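Local structure of chitinase (Paenibacillus sp. FPU-7, 5GZT) at residues G458-T464 with T513-Y517; L469-P474 with N520-K526. The protein probably hydrolyses internal beta-1,4 linkages between N-acetylglucosamine units of chitin and chitodextrins, as an endo-acting chitinase with two family 18 glycoside hydrolase domains. All coordinates share one frame; numbering follows the deposited sequence.

Overall arrangement
Contacts 1 and 2 lie side by side in the first of the two family 18 TIM-barrel domains, their centres about 12 Å apart and each about 24 Å from the centre of the chain. Their segments alternate along the sequence: 458-464 and 469-474 follow strand 452-457 and precede strand 478-481, whereas 513-517 and 520-526 run from helix 510-519 into strand 527-532. Both contacts therefore join the connections that flank strand 478-481, on the outside of the barrel. L469 links them directly, its CD2 lying 3.8 Å from Y517 CE2 and its CD1 packing near T464 CG2, so the two contacts adjoin within this domain.

Contact 1. Residues G458-T464 with T513-Y517; sequences GASKTYT and TVKLY
G458 offers its carbonyl oxygen to the phenol of Y517, and the bond from Y517 OH to G458 O is very short at 2.5 Å. The acceptor lies at the ring edge, near the ring plane. Glycine suits position 458 because a side chain there would run into CB of Y463. G458 N packs over the centre of one face of the Y463 ring, 3.3 Å above its plane. A459 is small enough to let the backbones come close: A459 CB touches both branches of T513, OG1 at 3.6 Å and CG2 at 3.8 Å, while T513 OG1 bonds back to S509 O, just ahead of helix 510-519. S460 is the N-cap of helix 461-464, its OG accepting from Y463 N. K461 brings mainly its backbone and aliphatic chain near L516 CD2 and CD1, and its amine end leads away. In Y463, CG stands anti to the backbone N (chi1 -177°), which carries the ring back over G458; Y463 CD1 lies 3.2 Å from Y517 OH, and the two side chains cross at about a right angle. T464 is divided by function: OG1 donates to K461 O, whereas CG2 points at L516 and Y517, 3.5 Å from both L516 CD2 and Y517 CE1. L516, tip to tip with T464, also lays CD2 against A459 O. The two helices thus meet beside the barrel wall, with Y463 resting on I455 and A457 of strand 452-457, Y517 on A457 and on L481 of strand 478-481, and L469 of helix 469-472 closing over T464 and Y517.

Contact 2. Residues L469-P474 with N520-K526; sequences LTKITP and NGVPAEK. With FMT (formic acid), chain G.
L469 and T473, one turn apart, face the loop that leaves helix 510-519 through a Schellman motif and leads into strand 527-532 of the TIM barrel. The apolar contacts come first. L469 lays CB against V522 CG2 at 3.8 Å and CD1 against N520 CB, and T473 sends CG2 to P523 CD and, at 3.6 Å, to K526 CD. V522 CG2 touches both L469 CB and T473 OG1, while the aliphatic part of K526 continues the apolar surface and its NZ donates to T473 O at 2.8 Å. In T473, chi1 of -67° puts OG1 beside the backbone N and CG2 anti to it; OG1 donates to L469 O at 2.6 Å. That oxygen also accepts from T473 N, the two donors coming from opposite faces of its plane. The hydroxyl of buried T473 thus has a partner one turn back. On the exposed side a water lies 2.7 Å from T470 OG1 and donates to N520 O at 2.6 Å.

Further out, G521 is the C-prime residue of the motif: with its positive phi (96°), V522 N probably bonds to Y517 O and G521 N to L518 O, which turns the chain so that V522 reaches L469. N520 ND2 is tied to L516 O. I479 of strand 478-481 backs both T473 and V522. K526, extended beyond CG, also donates to L476 O and to a formic acid, probably from the crystallisation liquor. Its NZ approaches T473 O from above the carbonyl plane, 40° out of it.

Contact 1. Residues G458-T464 with T513-Y517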
# COMPACT_ATOMS: atom_id res chain seq x y z
N GLY B 458 13.59 -5.25 -9.85
CA GLY B 458 13.33 -6.21 -10.86
C GLY B 458 13.14 -7.56 -10.28
O GLY B 458 13.73 -7.93 -9.23
N ALA B 459 12.33 -8.35 -10.99
CA ALA B 459 12.06 -9.71 -10.57
C ALA B 459 13.13 -10.67 -11.05
O ALA B 459 13.30 -11.76 -10.49
CB ALA B 459 10.65 -10.16 -11.02
N SER B 460 13.85 -10.32 -12.08
CA SER B 460 14.78 -11.31 -12.67
C SER B 460 16.03 -11.62 -11.82
O SER B 460 16.47 -10.82 -10.98
CB SER B 460 15.24 -10.87 -14.05
OG SER B 460 15.97 -9.62 -13.99
N LYS B 461 16.61 -12.79 -12.08
CA LYS B 461 17.92 -13.10 -11.53
C LYS B 461 18.97 -12.06 -12.03
O LYS B 461 19.80 -11.65 -11.24
CB LYS B 461 18.33 -14.55 -11.80
CG LYS B 461 19.72 -14.80 -11.18
CD LYS B 461 19.93 -16.14 -10.49
CE LYS B 461 21.43 -16.36 -10.12
NZ LYS B 461 22.32 -16.31 -11.36
N THR B 462 18.88 -11.60 -13.29
CA THR B 462 19.75 -10.53 -13.81
C THR B 462 19.72 -9.30 -12.93
O THR B 462 20.77 -8.73 -12.57
CB THR B 462 19.37 -10.12 -15.22
OG1 THR B 462 19.36 -11.29 -16.05
CG2 THR B 462 20.35 -9.12 -15.79
N TYR B 463 18.53 -8.89 -12.53
CA TYR B 463 18.43 -7.78 -11.62
C TYR B 463 19.12 -8.04 -10.24
O TYR B 463 19.80 -7.18 -9.75
CB TYR B 463 16.97 -7.36 -11.37
CG TYR B 463 16.89 -6.17 -10.47
CD1 TYR B 463 16.86 -6.33 -9.13
CD2 TYR B 463 16.91 -4.83 -10.99
CE1 TYR B 463 16.85 -5.22 -8.27
CE2 TYR B 463 16.90 -3.73 -10.13
CZ TYR B 463 16.90 -3.93 -8.77
OH TYR B 463 16.80 -2.90 -7.85
N THR B 464 18.85 -9.17 -9.59
CA THR B 464 19.44 -9.47 -8.27
C THR B 464 21.04 -9.55 -8.30
O THR B 464 21.73 -9.17 -7.34
CB THR B 464 18.84 -10.78 -7.69
OG1 THR B 464 18.89 -11.79 -8.66
CG2 THR B 464 17.38 -10.55 -7.30
N THR B 513 9.83 -15.16 -7.37
CA THR B 513 10.55 -13.94 -7.06
C THR B 513 10.82 -13.75 -5.59
O THR B 513 11.95 -13.36 -5.17
CB THR B 513 9.83 -12.71 -7.63
OG1 THR B 513 9.63 -12.94 -9.03
CG2 THR B 513 10.64 -11.47 -7.49
N VAL B 514 9.81 -13.97 -4.77
CA VAL B 514 9.94 -13.81 -3.38
C VAL B 514 10.97 -14.83 -2.86
O VAL B 514 11.77 -14.48 -1.99
CB VAL B 514 8.61 -13.99 -2.65
CG1 VAL B 514 8.82 -14.12 -1.14
CG2 VAL B 514 7.67 -12.78 -2.96
N LYS B 515 11.01 -16.02 -3.46
CA LYS B 515 11.94 -17.06 -3.02
C LYS B 515 13.38 -16.60 -3.40
O LYS B 515 14.28 -16.80 -2.63
CB LYS B 515 11.62 -18.39 -3.64
CG LYS B 515 10.46 -19.08 -2.97
CD LYS B 515 10.04 -20.32 -3.79
CE LYS B 515 8.98 -21.05 -3.02
NZ LYS B 515 8.18 -22.11 -3.66
N LEU B 516 13.55 -15.98 -4.57
CA LEU B 516 14.83 -15.46 -4.99
C LEU B 516 15.33 -14.39 -4.04
O LEU B 516 16.49 -14.42 -3.60
CB LEU B 516 14.81 -14.95 -6.44
CG LEU B 516 15.98 -14.11 -6.96
CD1 LEU B 516 17.24 -14.99 -7.24
CD2 LEU B 516 15.55 -13.39 -8.22
N TYR B 517 14.47 -13.47 -3.68
CA TYR B 517 14.83 -12.40 -2.80
C TYR B 517 15.15 -12.92 -1.38
O TYR B 517 16.22 -12.57 -0.81
CB TYR B 517 13.80 -11.26 -2.79
CG TYR B 517 14.01 -10.29 -3.91
CD1 TYR B 517 13.75 -10.65 -5.23
CD2 TYR B 517 14.56 -9.04 -3.68
CE1 TYR B 517 14.07 -9.83 -6.28
CE2 TYR B 517 14.86 -8.21 -4.71
CZ TYR B 517 14.61 -8.60 -6.00
OH TYR B 517 14.87 -7.67 -7.03

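Contact 2. Residues L469-P474 with N520-K526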
# COMPACT_ATOMS: atom_id res chain seq x y z
N LEU B 469 22.02 -6.66 -2.53
CA LEU B 469 20.79 -6.70 -1.76
C LEU B 469 21.06 -6.63 -0.28
O LEU B 469 20.41 -5.84 0.46
CB LEU B 469 19.94 -7.95 -2.12
CG LEU B 469 19.41 -8.00 -3.54
CD1 LEU B 469 18.90 -9.38 -3.86
CD2 LEU B 469 18.30 -6.97 -3.70
N THR B 470 22.02 -7.43 0.16
CA THR B 470 22.35 -7.49 1.58
C THR B 470 22.89 -6.12 1.97
O THR B 470 22.54 -5.59 3.03
CB THR B 470 23.38 -8.63 1.85
OG1 THR B 470 22.70 -9.91 1.78
CG2 THR B 470 24.03 -8.46 3.24
N LYS B 471 23.69 -5.51 1.07
CA LYS B 471 24.18 -4.15 1.33
C LYS B 471 23.15 -3.04 1.32
O LYS B 471 23.18 -2.21 2.21
CB LYS B 471 25.34 -3.80 0.43
CG LYS B 471 26.54 -4.70 0.70
CD LYS B 471 27.81 -4.21 0.02
CE LYS B 471 28.60 -5.38 -0.55
NZ LYS B 471 29.97 -4.90 -0.86
N ILE B 472 22.20 -3.03 0.38
CA ILE B 472 21.24 -1.89 0.33
C ILE B 472 20.11 -2.03 1.29
O ILE B 472 19.50 -1.05 1.70
CB ILE B 472 20.67 -1.67 -1.09
CG1 ILE B 472 19.77 -2.83 -1.57
CG2 ILE B 472 21.78 -1.43 -2.08
CD1 ILE B 472 19.58 -2.89 -3.08
N THR B 473 19.81 -3.25 1.70
CA THR B 473 18.59 -3.46 2.48
C THR B 473 18.55 -2.71 3.77
O THR B 473 17.47 -2.22 4.17
CB THR B 473 18.32 -5.00 2.69
OG1 THR B 473 17.99 -5.59 1.43
CG2 THR B 473 17.17 -5.24 3.54
N PRO B 474 19.71 -2.58 4.48
CA PRO B 474 19.64 -1.74 5.69
C PRO B 474 19.27 -0.29 5.47
O PRO B 474 18.69 0.34 6.34
CB PRO B 474 21.06 -1.86 6.27
CG PRO B 474 21.50 -3.21 5.87
CD PRO B 474 20.93 -3.40 4.46
N ASN B 520 18.50 -14.46 -1.11
CA ASN B 520 19.62 -13.53 -1.08
C ASN B 520 19.71 -12.74 0.24
O ASN B 520 20.44 -11.78 0.34
CB ASN B 520 19.53 -12.61 -2.28
CG ASN B 520 20.05 -13.25 -3.53
OD1 ASN B 520 21.25 -13.31 -3.72
ND2 ASN B 520 19.15 -13.72 -4.40
N GLY B 521 18.96 -13.10 1.26
CA GLY B 521 19.07 -12.41 2.51
C GLY B 521 18.07 -11.33 2.75
O GLY B 521 18.06 -10.79 3.86
N VAL B 522 17.22 -10.97 1.77
CA VAL B 522 16.30 -9.87 2.08
C VAL B 522 15.23 -10.41 3.02
O VAL B 522 14.68 -11.47 2.77
CB VAL B 522 15.70 -9.24 0.82
CG1 VAL B 522 14.86 -8.04 1.16
CG2 VAL B 522 16.81 -8.94 -0.22
N PRO B 523 14.92 -9.69 4.12
CA PRO B 523 13.90 -10.13 5.02
C PRO B 523 12.45 -10.04 4.46
O PRO B 523 12.11 -9.02 3.87
CB PRO B 523 13.98 -9.11 6.19
CG PRO B 523 15.32 -8.48 6.05
CD PRO B 523 15.59 -8.49 4.61
N ALA B 524 11.60 -10.98 4.85
CA ALA B 524 10.18 -11.02 4.41
C ALA B 524 9.49 -9.69 4.66
O ALA B 524 8.90 -9.11 3.73
CB ALA B 524 9.42 -12.20 5.07
N GLU B 525 9.65 -9.23 5.91
CA GLU B 525 9.31 -7.93 6.48
C GLU B 525 9.45 -6.71 5.53
O GLU B 525 8.82 -5.67 5.70
CB GLU B 525 10.26 -7.68 7.69
CG GLU B 525 9.66 -6.83 8.79
CD GLU B 525 10.30 -7.09 10.14
OE1 GLU B 525 9.58 -7.13 11.19
OE2 GLU B 525 11.53 -7.27 10.10
N LYS B 526 10.40 -6.82 4.63
CA LYS B 526 10.77 -5.70 3.78
C LYS B 526 10.42 -6.00 2.29
O LYS B 526 10.97 -5.33 1.35
CB LYS B 526 12.29 -5.43 3.92
CG LYS B 526 12.70 -4.77 5.23
CD LYS B 526 14.16 -4.32 5.27
CE LYS B 526 14.33 -3.25 6.38
NZ LYS B 526 15.71 -2.71 6.32
C FMT G . 15.64 0.44 7.94
O1 FMT G . 16.56 1.13 7.45
O2 FMT G . 15.79 -0.82 8.38
O HOH W 1 22.95 -11.56 -0.31